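Local coordinates for protein alpha-acetolactate decarboxylase (Bacillus subtilis subsp. subtilis str. 168, PDB 5XNE) that decarboxylates (2S)-2-acetolactate to (R)-acetoin and carbon dioxide, a step in butanediol biosynthesis, and carries a bound zinc ion, at residues B[6-9]-B[10-14]; B[20-24]-B[25-29]; B[127-131]-B[132-136]; B[158-161]-B[162-166]. All coordinates share one frame; numbering follows the deposited sequence.

Contact 1: residues B[6-9]-B[10-14]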
loop_
_atom_site.group_PDB
_atom_site.type_symbol
_atom_site.label_atom_id
_atom_site.label_comp_id
_atom_site.label_asym_id
_atom_site.label_seq_id
_atom_site.Cartn_x
_atom_site.Cartn_y
_atom_site.Cartn_z
ATOM N N GLN B 6 -7.771 1.595 -4.935
ATOM C CA GLN B 6 -7.534 0.159 -4.813
ATOM C C GLN B 6 -8.528 -0.475 -3.846
ATOM O O GLN B 6 -8.544 -0.145 -2.654
ATOM C CB GLN B 6 -6.097 -0.092 -4.353
ATOM C CG GLN B 6 -5.741 -1.541 -4.142
ATOM C CD GLN B 6 -5.957 -2.367 -5.377
ATOM O OE1 GLN B 6 -5.466 -2.025 -6.452
ATOM N NE2 GLN B 6 -6.692 -3.469 -5.242
ATOM N N VAL B 7 -9.363 -1.376 -4.365
ATOM C CA VAL B 7 -10.360 -2.067 -3.549
ATOM C C VAL B 7 -9.771 -3.393 -3.055
ATOM O O VAL B 7 -9.543 -4.320 -3.837
ATOM C CB VAL B 7 -11.659 -2.304 -4.351
ATOM C CG1 VAL B 7 -12.616 -3.215 -3.585
ATOM C CG2 VAL B 7 -12.335 -0.972 -4.664
ATOM N N SER B 8 -9.483 -3.432 -1.748
ATOM C CA SER B 8 -8.937 -4.598 -1.036
ATOM C C SER B 8 -7.576 -5.067 -1.568
ATOM O O SER B 8 -6.893 -4.324 -2.294
ATOM C CB SER B 8 -9.939 -5.765 -1.069
ATOM O OG SER B 8 -9.626 -6.730 -0.068
ATOM N N THR B 9 -7.166 -6.275 -1.183
ATOM C CA THR B 9 -5.813 -6.741 -1.485
ATOM C C THR B 9 -5.781 -8.048 -2.252
ATOM O O THR B 9 -6.676 -8.899 -2.128
ATOM C CB THR B 9 -4.958 -6.946 -0.202
ATOM O OG1 THR B 9 -5.363 -8.156 0.465
ATOM C CG2 THR B 9 -5.094 -5.753 0.733
ATOM N N MET B 10 -4.716 -8.228 -3.024
ATOM C CA MET B 10 -4.537 -9.462 -3.763
ATOM C C MET B 10 -4.349 -10.632 -2.805
ATOM O O MET B 10 -4.819 -11.735 -3.073
ATOM C CB MET B 10 -3.337 -9.358 -4.718
ATOM C CG MET B 10 -3.139 -10.580 -5.578
ATOM S SD MET B 10 -4.517 -10.800 -6.723
ATOM C CE MET B 10 -4.103 -12.380 -7.450
ATOM N N THR B 11 -3.694 -10.389 -1.678
ATOM C CA THR B 11 -3.496 -11.498 -0.748
ATOM C C THR B 11 -4.810 -11.970 -0.114
ATOM O O THR B 11 -4.921 -13.148 0.251
ATOM C CB THR B 11 -2.505 -11.146 0.341
ATOM O OG1 THR B 11 -2.951 -9.979 1.039
ATOM C CG2 THR B 11 -1.107 -10.912 -0.270
ATOM N N SER B 12 -5.808 -11.093 0.006
ATOM C CA SER B 12 -7.124 -11.547 0.478
ATOM C C SER B 12 -7.785 -12.436 -0.567
ATOM O O SER B 12 -8.410 -13.463 -0.230
ATOM C CB SER B 12 -8.023 -10.352 0.844
ATOM O OG SER B 12 -9.282 -10.781 1.382
ATOM N N LEU B 13 -7.642 -12.068 -1.839
ATOM C CA LEU B 13 -8.127 -12.909 -2.914
ATOM C C LEU B 13 -7.427 -14.281 -2.899
ATOM O O LEU B 13 -8.080 -15.320 -3.044
ATOM C CB LEU B 13 -7.933 -12.207 -4.265
ATOM C CG LEU B 13 -8.952 -12.464 -5.367
ATOM C CD1 LEU B 13 -10.366 -12.009 -4.987
ATOM C CD2 LEU B 13 -8.482 -11.815 -6.667
ATOM N N LEU B 14 -6.111 -14.290 -2.682
ATOM C CA LEU B 14 -5.363 -15.544 -2.607
ATOM C C LEU B 14 -5.949 -16.470 -1.550
ATOM O O LEU B 14 -6.014 -17.682 -1.754
ATOM C CB LEU B 14 -3.889 -15.283 -2.293
ATOM C CG LEU B 14 -2.989 -14.687 -3.371
ATOM C CD1 LEU B 14 -1.563 -14.573 -2.824
ATOM C CD2 LEU B 14 -3.027 -15.521 -4.650
#

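Contact 2: residues B[20-24]-B[25-29]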
loop_
_atom_site.group_PDB
_atom_site.type_symbol
_atom_site.label_atom_id
_atom_site.label_comp_id
_atom_site.label_asym_id
_atom_site.label_seq_id
_atom_site.Cartn_x
_atom_site.Cartn_y
_atom_site.Cartn_z
ATOM N N GLY B 20 -16.706 -9.398 -1.695
ATOM C CA GLY B 20 -16.457 -8.098 -1.095
ATOM C C GLY B 20 -17.735 -7.296 -0.924
ATOM O O GLY B 20 -18.829 -7.793 -1.191
ATOM N N ASP B 21 -17.599 -6.051 -0.473
ATOM C CA ASP B 21 -18.764 -5.187 -0.329
ATOM C C ASP B 21 -18.714 -3.956 -1.232
ATOM O O ASP B 21 -19.593 -3.094 -1.152
ATOM C CB ASP B 21 -18.939 -4.767 1.139
ATOM C CG ASP B 21 -17.783 -3.940 1.664
ATOM O OD1 ASP B 21 -16.731 -3.857 0.993
ATOM O OD2 ASP B 21 -17.915 -3.378 2.778
ATOM N N PHE B 22 -17.707 -3.866 -2.097
ATOM C CA PHE B 22 -17.662 -2.743 -3.031
ATOM C C PHE B 22 -18.720 -2.875 -4.116
ATOM O O PHE B 22 -18.757 -3.859 -4.859
ATOM C CB PHE B 22 -16.290 -2.602 -3.682
ATOM C CG PHE B 22 -16.207 -1.438 -4.646
ATOM C CD1 PHE B 22 -15.981 -0.153 -4.181
ATOM C CD2 PHE B 22 -16.353 -1.636 -6.010
ATOM C CE1 PHE B 22 -15.905 0.918 -5.073
ATOM C CE2 PHE B 22 -16.279 -0.571 -6.904
ATOM C CZ PHE B 22 -16.061 0.698 -6.433
ATOM N N GLU B 23 -19.572 -1.864 -4.207
ATOM C CA GLU B 23 -20.676 -1.870 -5.157
ATOM C C GLU B 23 -20.317 -1.086 -6.405
ATOM O O GLU B 23 -19.942 0.092 -6.306
ATOM C CB GLU B 23 -21.917 -1.277 -4.507
ATOM C CG GLU B 23 -23.175 -1.431 -5.327
ATOM C CD GLU B 23 -24.342 -1.857 -4.471
ATOM O OE1 GLU B 23 -24.150 -2.024 -3.238
ATOM O OE2 GLU B 23 -25.458 -2.015 -5.012
ATOM N N LEU B 24 -20.421 -1.727 -7.566
ATOM C CA LEU B 24 -19.953 -1.111 -8.811
ATOM C C LEU B 24 -20.808 0.105 -9.199
ATOM O O LEU B 24 -20.425 0.883 -10.073
ATOM C CB LEU B 24 -19.894 -2.147 -9.957
ATOM C CG LEU B 24 -18.829 -3.262 -9.768
ATOM C CD1 LEU B 24 -18.364 -4.026 -11.031
ATOM C CD2 LEU B 24 -17.615 -2.717 -9.108
ATOM N N SER B 25 -21.933 0.312 -8.523
ATOM C CA SER B 25 -22.653 1.566 -8.711
ATOM C C SER B 25 -21.769 2.763 -8.347
ATOM O O SER B 25 -22.010 3.882 -8.792
ATOM C CB SER B 25 -23.929 1.588 -7.870
ATOM O OG SER B 25 -23.604 1.731 -6.501
ATOM N N GLU B 26 -20.741 2.538 -7.537
ATOM C CA GLU B 26 -19.923 3.650 -7.103
ATOM C C GLU B 26 -18.651 3.827 -7.919
ATOM O O GLU B 26 -17.864 4.728 -7.638
ATOM C CB GLU B 26 -19.607 3.495 -5.628
ATOM C CG GLU B 26 -20.857 3.830 -4.803
ATOM C CD GLU B 26 -20.901 3.042 -3.552
ATOM O OE1 GLU B 26 -19.810 2.763 -3.031
ATOM O OE2 GLU B 26 -22.016 2.706 -3.088
ATOM N N ILE B 27 -18.468 3.003 -8.948
ATOM C CA ILE B 27 -17.333 3.201 -9.858
ATOM C C ILE B 27 -17.168 4.661 -10.333
ATOM O O ILE B 27 -16.069 5.190 -10.255
ATOM C CB ILE B 27 -17.431 2.259 -11.083
ATOM C CG1 ILE B 27 -17.108 0.818 -10.663
ATOM C CG2 ILE B 27 -16.489 2.728 -12.210
ATOM C CD1 ILE B 27 -17.223 -0.191 -11.780
ATOM N N PRO B 28 -18.258 5.333 -10.772
ATOM C CA PRO B 28 -18.030 6.698 -11.267
ATOM C C PRO B 28 -17.496 7.693 -10.235
ATOM O O PRO B 28 -17.009 8.754 -10.631
ATOM C CB PRO B 28 -19.424 7.136 -11.740
ATOM C CG PRO B 28 -20.146 5.887 -12.019
ATOM C CD PRO B 28 -19.651 4.903 -10.999
ATOM N N LYS B 29 -17.571 7.374 -8.945
ATOM C CA LYS B 29 -16.978 8.225 -7.922
ATOM C C LYS B 29 -15.454 8.132 -7.888
ATOM O O LYS B 29 -14.793 9.023 -7.355
ATOM C CB LYS B 29 -17.516 7.865 -6.526
ATOM C CG LYS B 29 -19.032 7.901 -6.397
ATOM C CD LYS B 29 -19.453 7.572 -4.955
ATOM C CE LYS B 29 -20.953 7.772 -4.749
ATOM N NZ LYS B 29 -21.784 6.937 -5.673
#

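Contact 3: residues B[127-131]-B[132-136]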
loop_
_atom_site.group_PDB
_atom_site.type_symbol
_atom_site.label_atom_id
_atom_site.label_comp_id
_atom_site.label_asym_id
_atom_site.label_seq_id
_atom_site.Cartn_x
_atom_site.Cartn_y
_atom_site.Cartn_z
ATOM N N GLU B 127 -13.998 -18.004 -13.120
ATOM C CA GLU B 127 -15.406 -18.392 -13.154
ATOM C C GLU B 127 -16.012 -18.456 -11.767
ATOM O O GLU B 127 -15.305 -18.697 -10.783
ATOM C CB GLU B 127 -15.585 -19.765 -13.803
ATOM C CG GLU B 127 -15.204 -19.859 -15.247
ATOM C CD GLU B 127 -15.507 -21.245 -15.808
ATOM O OE1 GLU B 127 -14.930 -22.231 -15.300
ATOM O OE2 GLU B 127 -16.340 -21.346 -16.732
ATOM N N LEU B 128 -17.326 -18.288 -11.720
ATOM C CA LEU B 128 -18.071 -18.284 -10.461
ATOM C C LEU B 128 -17.735 -19.504 -9.606
ATOM O O LEU B 128 -17.752 -20.646 -10.074
ATOM C CB LEU B 128 -19.585 -18.203 -10.742
ATOM C CG LEU B 128 -20.635 -18.033 -9.620
ATOM C CD1 LEU B 128 -22.014 -17.754 -10.198
ATOM C CD2 LEU B 128 -20.757 -19.245 -8.714
ATOM N N GLN B 129 -17.443 -19.229 -8.339
ATOM C CA GLN B 129 -17.080 -20.228 -7.345
ATOM C C GLN B 129 -18.235 -20.494 -6.401
ATOM O O GLN B 129 -19.030 -19.603 -6.127
ATOM C CB GLN B 129 -15.865 -19.757 -6.535
ATOM C CG GLN B 129 -14.645 -19.420 -7.386
ATOM C CD GLN B 129 -13.991 -20.663 -7.956
ATOM O OE1 GLN B 129 -13.606 -21.573 -7.213
ATOM N NE2 GLN B 129 -13.861 -20.714 -9.282
ATOM N N GLU B 130 -18.313 -21.718 -5.887
ATOM C CA GLU B 130 -19.331 -22.058 -4.901
ATOM C C GLU B 130 -18.729 -22.221 -3.516
ATOM O O GLU B 130 -17.642 -22.779 -3.359
ATOM C CB GLU B 130 -20.060 -23.341 -5.297
ATOM C CG GLU B 130 -20.755 -23.279 -6.636
ATOM C CD GLU B 130 -21.890 -24.286 -6.743
ATOM O OE1 GLU B 130 -21.610 -25.507 -6.758
ATOM O OE2 GLU B 130 -23.064 -23.852 -6.817
ATOM N N LYS B 131 -19.435 -21.731 -2.499
ATOM C CA LYS B 131 -18.961 -21.899 -1.128
ATOM C C LYS B 131 -19.041 -23.378 -0.720
ATOM O O LYS B 131 -19.909 -24.100 -1.200
ATOM C CB LYS B 131 -19.775 -21.019 -0.169
ATOM C CG LYS B 131 -19.462 -19.517 -0.324
ATOM C CD LYS B 131 -20.601 -18.647 0.160
ATOM C CE LYS B 131 -20.165 -17.200 0.262
ATOM N NZ LYS B 131 -19.242 -17.003 1.422
ATOM N N PRO B 132 -18.115 -23.835 0.136
ATOM C CA PRO B 132 -17.005 -23.073 0.710
ATOM C C PRO B 132 -15.910 -22.838 -0.313
ATOM O O PRO B 132 -15.560 -23.734 -1.080
ATOM C CB PRO B 132 -16.511 -23.969 1.846
ATOM C CG PRO B 132 -16.839 -25.340 1.386
ATOM C CD PRO B 132 -18.118 -25.233 0.614
ATOM N N TYR B 133 -15.392 -21.622 -0.320
ATOM C CA TYR B 133 -14.380 -21.237 -1.290
ATOM C C TYR B 133 -13.047 -21.937 -1.028
ATOM O O TYR B 133 -12.697 -22.234 0.119
ATOM C CB TYR B 133 -14.187 -19.719 -1.261
ATOM C CG TYR B 133 -15.371 -18.913 -1.747
ATOM C CD1 TYR B 133 -16.222 -19.393 -2.738
ATOM C CD2 TYR B 133 -15.639 -17.655 -1.209
ATOM C CE1 TYR B 133 -17.300 -18.645 -3.191
ATOM C CE2 TYR B 133 -16.713 -16.900 -1.650
ATOM C CZ TYR B 133 -17.535 -17.386 -2.644
ATOM O OH TYR B 133 -18.590 -16.617 -3.087
ATOM N N VAL B 134 -12.314 -22.198 -2.105
ATOM C CA VAL B 134 -10.946 -22.694 -2.025
ATOM C C VAL B 134 -9.956 -21.560 -2.309
ATOM O O VAL B 134 -10.347 -20.524 -2.863
ATOM C CB VAL B 134 -10.727 -23.862 -3.009
ATOM C CG1 VAL B 134 -11.753 -24.958 -2.731
ATOM C CG2 VAL B 134 -10.824 -23.394 -4.460
ATOM N N PRO B 135 -8.678 -21.732 -1.923
ATOM C CA PRO B 135 -7.694 -20.681 -2.212
ATOM C C PRO B 135 -7.548 -20.459 -3.713
ATOM O O PRO B 135 -7.845 -21.360 -4.514
ATOM C CB PRO B 135 -6.396 -21.228 -1.610
ATOM C CG PRO B 135 -6.847 -22.204 -0.572
ATOM C CD PRO B 135 -8.089 -22.825 -1.131
ATOM N N MET B 136 -7.094 -19.272 -4.096
ATOM C CA MET B 136 -7.085 -18.917 -5.511
ATOM C C MET B 136 -6.171 -19.800 -6.353
ATOM O O MET B 136 -6.471 -20.041 -7.515
ATOM C CB MET B 136 -6.692 -17.454 -5.697
ATOM C CG MET B 136 -7.027 -16.953 -7.084
ATOM S SD MET B 136 -6.741 -15.185 -7.247
ATOM C CE MET B 136 -7.064 -14.975 -9.011
HETATM O O HOH W 1 -13.879 -21.736 -4.554
#

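Contact 4: residues B[158-161]-B[162-166]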
loop_
_atom_site.group_PDB
_atom_site.type_symbol
_atom_site.label_atom_id
_atom_site.label_comp_id
_atom_site.label_asym_id
_atom_site.label_seq_id
_atom_site.Cartn_x
_atom_site.Cartn_y
_atom_site.Cartn_z
ATOM N N PHE B 158 -2.737 -1.839 -15.315
ATOM C CA PHE B 158 -1.901 -1.011 -14.458
ATOM C C PHE B 158 -0.496 -1.560 -14.346
ATOM O O PHE B 158 -0.277 -2.771 -14.414
ATOM C CB PHE B 158 -2.503 -0.905 -13.055
ATOM C CG PHE B 158 -3.844 -0.229 -13.020
ATOM C CD1 PHE B 158 -3.934 1.155 -12.983
ATOM C CD2 PHE B 158 -5.013 -0.976 -13.023
ATOM C CE1 PHE B 158 -5.162 1.789 -12.951
ATOM C CE2 PHE B 158 -6.253 -0.346 -12.994
ATOM C CZ PHE B 158 -6.326 1.037 -12.946
ATOM N N LEU B 159 0.452 -0.642 -14.187
ATOM C CA LEU B 159 1.792 -0.999 -13.722
ATOM C C LEU B 159 1.913 -0.618 -12.256
ATOM O O LEU B 159 1.630 0.516 -11.864
ATOM C CB LEU B 159 2.888 -0.310 -14.537
ATOM C CG LEU B 159 4.285 -0.866 -14.177
ATOM C CD1 LEU B 159 4.722 -2.124 -14.975
ATOM C CD2 LEU B 159 5.328 0.215 -14.215
ATOM N N THR B 160 2.347 -1.576 -11.446
ATOM C CA THR B 160 2.416 -1.396 -10.005
ATOM C C THR B 160 3.844 -1.595 -9.507
ATOM O O THR B 160 4.487 -2.574 -9.879
ATOM C CB THR B 160 1.468 -2.378 -9.311
ATOM O OG1 THR B 160 0.118 -2.066 -9.695
ATOM C CG2 THR B 160 1.598 -2.301 -7.802
ATOM N N PRO B 161 4.350 -0.651 -8.693
ATOM C CA PRO B 161 5.695 -0.793 -8.116
ATOM C C PRO B 161 5.823 -2.010 -7.222
ATOM O O PRO B 161 4.834 -2.438 -6.607
ATOM C CB PRO B 161 5.867 0.489 -7.279
ATOM C CG PRO B 161 4.890 1.446 -7.813
ATOM C CD PRO B 161 3.715 0.614 -8.298
ATOM N N ALA B 162 7.040 -2.538 -7.107
ATOM C CA ALA B 162 7.260 -3.746 -6.313
ATOM C C ALA B 162 6.828 -3.598 -4.849
ATOM O O ALA B 162 6.357 -4.570 -4.257
ATOM C CB ALA B 162 8.711 -4.175 -6.386
ATOM N N TYR B 163 6.970 -2.410 -4.266
ATOM C CA TYR B 163 6.617 -2.245 -2.851
ATOM C C TYR B 163 5.119 -2.451 -2.567
ATOM O O TYR B 163 4.726 -2.629 -1.416
ATOM C CB TYR B 163 7.077 -0.877 -2.320
ATOM C CG TYR B 163 6.539 0.329 -3.047
ATOM C CD1 TYR B 163 5.192 0.707 -2.936
ATOM C CD2 TYR B 163 7.382 1.122 -3.821
ATOM C CE1 TYR B 163 4.703 1.816 -3.602
ATOM C CE2 TYR B 163 6.903 2.240 -4.477
ATOM C CZ TYR B 163 5.562 2.588 -4.364
ATOM O OH TYR B 163 5.078 3.679 -5.020
ATOM N N ALA B 164 4.288 -2.465 -3.606
ATOM C CA ALA B 164 2.855 -2.685 -3.390
ATOM C C ALA B 164 2.422 -4.102 -3.775
ATOM O O ALA B 164 1.215 -4.413 -3.770
ATOM C CB ALA B 164 2.029 -1.647 -4.149
ATOM N N ASN B 165 3.383 -4.975 -4.076
ATOM C CA ASN B 165 3.032 -6.358 -4.395
ATOM C C ASN B 165 2.330 -7.012 -3.209
ATOM O O ASN B 165 2.780 -6.885 -2.077
ATOM C CB ASN B 165 4.263 -7.172 -4.781
ATOM C CG ASN B 165 3.910 -8.423 -5.588
ATOM O OD1 ASN B 165 2.988 -8.421 -6.418
ATOM N ND2 ASN B 165 4.639 -9.503 -5.336
ATOM N N GLY B 166 1.230 -7.708 -3.472
ATOM C CA GLY B 166 0.414 -8.227 -2.390
ATOM C C GLY B 166 -0.802 -7.365 -2.088
ATOM O O GLY B 166 -1.874 -7.909 -1.815
#

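Contact 1: residues B[6-9]-B[10-14]
Thr9 and Ser12 meet where strand 3-7 gives way to helix 10-14, with Thr9 at the N-cap position. Ser12 N is gripped by two acceptors of Thr9, OG1 and O, and Thr9 O also takes Leu13 N. Thr9 OG1 accepts from Ser12 N at 3.0 Å with an N-H...O angle of 148°, and the two bonds to Thr9 O are weaker, a bent one from Ser12 N and a straighter one from Leu13 N at 3.3 Å. OG1 can bend over the first turn because it sits between the backbone N and the carbonyl carbon (chi1 76°), while CG2 is carried beside the backbone N. Further back, the Gln6 amide reaches along its own strand, NE2 giving a bond of 3.1 Å to Ser8 O from above the carbonyl plane, and Gln6 OE1 is bonded to Ser74.

Carbon contacts complete the corner. Thr9 OG1 lies 3.5 Å from Ser12 CB, and Ser8 OG touches the same CB more loosely. Tyr163 of the second subunit packs on Thr9 and Thr11, and Phe215 lies against Ser8 and Ser12.

Replacing Thr9 by an alanine would probably leave Ser12 N with just its weak backbone bond and thin the packing against Tyr163 of the second subunit. As it stands, the cap supplies an acceptor to an amide of the buried first helical turn, which has no earlier helical residue to serve it.

Contact 2: residues B[20-24]-B[25-29]
Glu23 O accepts from Glu26 N at 2.9 Å, with an N-H...O angle of 166°, and this bond closes the turn in which strand 22-23 ends. One residue on, Leu24 O takes Ile27 N at 3.1 Å. The two successive i to i+3 bonds make a short 3-10 turn that leads into the weakly bonded helix 27-30.

On the solvent side, Ser25 OG comes within 3.4 Å of Glu23 CG, meeting the aliphatic part of that side chain and not its carboxylate. Glu26 folds its CB back over Glu23 O. Glu23 OE1 and Glu26 OE2 remain 5.2 Å apart, a spacing that probably leaves a mild repulsion between the two acids.

Apolar side chains meet on the inner side. Leu24 and Ile27 run side by side and point the same way, Leu24 CD2 lying 3.7 Å from Ile27 CD1. Phe22 crosses Ile27 at about a right angle and presents its ring edge, CE2 standing 4.1 Å from Ile27 CG1. That ring reaches forward along the 3-10 turn because CG is anti to the backbone N (chi1 -179°).

Strand 22-23 pairs antiparallel with strand 69-70. Beneath the turn, Phe22 rests on Tyr5 and Val7 of strand 3-7 and on Cys73, Ile27 on Phe75 of strand 73-76, and Leu24 on the loop residues Phe38 and Val64.

Contact 3: residues B[127-131]-B[132-136]
Lys131 lays its aliphatic chain over one face of the Tyr133 ring. CG stands 3.8 Å from the ring centroid and 17° off the normal, a CH-pi contact offset toward the rim. From there the chain runs on toward the hydroxyl, with Lys131 CE 3.7 Å from Tyr133 OH, and a bend at its last torsion (chi4 -72°) turns NZ back to the CE2 side. The peptide between Lys131 and Pro132 is cis, which probably lets the chain turn sharply enough for the two side chains to meet.

At the ring's edge, Gln129 O lies in plane, 3.5 Å from Tyr133 CE1. This carbonyl is buried without a hydrogen-bond partner, so the ring C-H is probably a modest electrostatic substitute. The Gln129 amide ties the loop twice: NE2 donates to Glu127 O at 2.9 Å, and OE1 accepts from a water (2.7 Å) that in turn accepts from Val134 N.

Tyr133 OH is hydrogen-bonded to Asp19 and Lys40, while Lys131 NZ has a long, weak ion pair with Asp19. The loop joins strand 117-124 to helix 136-139, which has Pro135 at its N-cap position; Gln129 and Val134 both touch Ala139 of that helix, and Met136 packs on helix 10-14.

Contact 4: residues B[158-161]-B[162-166]
Ala162 and Tyr163 turn the chain back over Pro161 as strand 151-160 ends in a short 3-10 segment. Ala162 starts the turn, its CB near the Pro161 carbonyl carbon and its side chain against Asp221 of the second subunit.

Tyr163 follows. Its ring is swung between the backbone N and the carbonyl carbon (chi1 58°), and this sets one face over the proline: Pro161 CB is 3.7 Å from the centroid, 22° off the normal, in a CH-pi contact, while Pro161 CG reaches 3.6 Å from Tyr163 OH. The hydroxyl is hydrogen-bonded to Asn107 O.

Ala164 closes the turn, its N donating to Pro161 O at 3.1 Å (161°), and its CB meets Thr160 CG2 at 3.7 Å. Asn165 N then bonds Ala162 O at 3.0 Å, while Asn165 OD1 accepts from Ser170 N. Gly166 goes on to bond Thr11 through its backbone.

A leucine in place of Tyr163 is likely to lose the flat cover over Pro161 and leave Asn107 O without this donor. The turn thus combines two successive i to i+3 backbone bonds with an apolar proline-aromatic contact, and the buried ring has its polar end satisfied at its far rim.

Overall arrangement
Contact 1 is the hub of the four. Its strand end packs on contact 2, Val7 CG1 lying 3.7 Å from Phe22 CB, and its helix meets contact 3 through a probable hydrogen bond from Met136 N to Leu14 O (3.0 Å). Gly166 O of contact 4 probably accepts from Thr11 N at 3.1 Å. Contacts 2, 3 and 4 do not touch one another; contacts 2 and 3 come within about 8 Å at their nearest atoms. The zinc ion, bound by His173, His175 and His186, is about 7 Å from the Met10 side chain, about 11 Å from that of Thr160, 13 Å from Leu24 and 14 Å from Gln129. Contacts 1 and 4 both reach the dimer interface.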